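Local coordinates for protein glutaminase 1 (Escherichia coli, PDB 1U60) that catalyses the hydrolysis of L-glutamine to L-glutamate and ammonium, at residues Phe62-Glu65 with Ser66-Lys69. Numbering follows the deposited sequence.
Sequences FALE and SISK
The peptide carbonyls of Leu64 and Glu65 are the flat groups met across this contact, both by N-H groups lying off their planes. Above the Leu64 carbonyl plane sits Ile67 N, 39° out of it and 3.2 Å from Leu64 O. Glu65 O receives Ser68 N at 2.9 Å, also tilted from the plane. Serine suits position 68 because its short hydroxyl curls back towards the oxygen its own N-H bonds, bringing Ser68 OG 2.8 Å from Glu65 O, with Gln195 OE1 also within hydrogen-bonding reach. Elsewhere, the Phe62 ring stacks with that of Phe279, and the Glu65 carboxylate lies close to the like-charged Glu161.

The apolar half belongs to Leu64, whose CG stands anti to N (chi1 -175°), directing the fork towards the new helix. Each branch has its own partner: CD1 lies 3.7 Å from Ile67 CB and CD2 3.7 Å from Ser68 CB. Beta-branched Ile67 also rests its CB against Leu64 O. Leu64-Ile67 form a type II' beta turn, with Glu65 (phi 48°) at the first corner, a place that favours glycine.

Ser66 to Lys69 spell the SxxK motif of the beta-lactamase clan, in which this serine is probably the nucleophile. Ser66 OG and Lys69 NZ both hydrogen-bond to Tyr244 OH, and the lysine amine also reaches Asn117 OD1; Ser66, Asn117 and Tyr244 are predicted to bind substrate.

Strand 62-63 runs antiparallel to strand 198-200. Between it and helix 68-80, apolar Ile67 packs on Leu205 and Leu208 of helix 202-213, and Leu64 and Ser68 touch Gln143 of helix 132-147.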
loop_
_atom_site.group_PDB
_atom_site.type_symbol
_atom_site.label_atom_id
_atom_site.label_comp_id
_atom_site.label_asym_id
_atom_site.label_seq_id
_atom_site.Cartn_x
_atom_site.Cartn_y
_atom_site.Cartn_z
ATOM N N PHE A 62 -20.117 18.152 -6.608
ATOM C CA PHE A 62 -20.284 17.638 -5.245
ATOM C C PHE A 62 -19.066 18.123 -4.436
ATOM O O PHE A 62 -18.063 18.575 -5.002
ATOM C CB PHE A 62 -20.366 16.083 -5.198
ATOM C CG PHE A 62 -19.207 15.368 -5.903
ATOM C CD1 PHE A 62 -19.284 15.063 -7.269
ATOM C CD2 PHE A 62 -18.072 15.013 -5.215
ATOM C CE1 PHE A 62 -18.256 14.453 -7.924
ATOM C CE2 PHE A 62 -17.051 14.368 -5.845
ATOM C CZ PHE A 62 -17.111 14.095 -7.206
ATOM N N ALA A 63 -19.153 18.028 -3.110
ATOM C CA ALA A 63 -18.072 18.538 -2.228
ATOM C C ALA A 63 -16.860 17.641 -2.301
ATOM O O ALA A 63 -16.982 16.432 -2.228
ATOM C CB ALA A 63 -18.582 18.678 -0.774
ATOM N N LEU A 64 -15.710 18.240 -2.530
ATOM C CA LEU A 64 -14.427 17.570 -2.661
ATOM C C LEU A 64 -14.072 16.805 -1.387
ATOM O O LEU A 64 -13.617 15.701 -1.445
ATOM C CB LEU A 64 -13.378 18.623 -2.967
ATOM C CG LEU A 64 -11.945 18.148 -3.270
ATOM C CD1 LEU A 64 -11.876 17.286 -4.510
ATOM C CD2 LEU A 64 -11.066 19.346 -3.466
ATOM N N GLU A 65 -14.275 17.463 -0.253
ATOM C CA GLU A 65 -13.984 16.989 1.068
ATOM C C GLU A 65 -12.574 16.397 1.144
ATOM O O GLU A 65 -11.649 17.018 0.645
ATOM C CB GLU A 65 -15.111 16.044 1.507
ATOM C CG GLU A 65 -16.455 16.789 1.645
ATOM C CD GLU A 65 -16.514 17.658 2.895
ATOM O OE1 GLU A 65 -15.556 17.627 3.726
ATOM O OE2 GLU A 65 -17.533 18.339 3.070
ATOM N N SER A 66 -12.398 15.171 1.664
ATOM C CA SER A 66 -11.031 14.740 1.963
ATOM C C SER A 66 -10.257 14.398 0.685
ATOM O O SER A 66 -9.042 14.172 0.716
ATOM C CB SER A 66 -10.981 13.603 2.986
ATOM O OG SER A 66 -11.537 12.521 2.388
ATOM N N ILE A 67 -10.882 14.397 -0.477
ATOM C CA ILE A 67 -10.073 14.271 -1.679
ATOM C C ILE A 67 -9.092 15.443 -1.807
ATOM O O ILE A 67 -8.005 15.302 -2.431
ATOM C CB ILE A 67 -10.970 14.069 -2.973
ATOM C CG1 ILE A 67 -11.803 12.762 -2.865
ATOM C CG2 ILE A 67 -10.099 14.023 -4.191
ATOM C CD1 ILE A 67 -12.874 12.649 -3.878
ATOM N N SER A 68 -9.456 16.594 -1.224
ATOM C CA SER A 68 -8.561 17.746 -1.134
ATOM C C SER A 68 -7.168 17.409 -0.555
ATOM O O SER A 68 -6.196 18.084 -0.898
ATOM C CB SER A 68 -9.211 18.814 -0.263
ATOM O OG SER A 68 -9.248 18.416 1.088
ATOM N N LYS A 69 -7.068 16.339 0.251
ATOM C CA LYS A 69 -5.798 15.910 0.865
ATOM C C LYS A 69 -4.745 15.619 -0.208
ATOM O O LYS A 69 -3.547 15.877 -0.013
ATOM C CB LYS A 69 -5.985 14.722 1.796
ATOM C CG LYS A 69 -7.000 14.976 2.907
ATOM C CD LYS A 69 -7.223 13.665 3.703
ATOM C CE LYS A 69 -8.079 13.884 4.940
ATOM N NZ LYS A 69 -8.455 12.520 5.498
#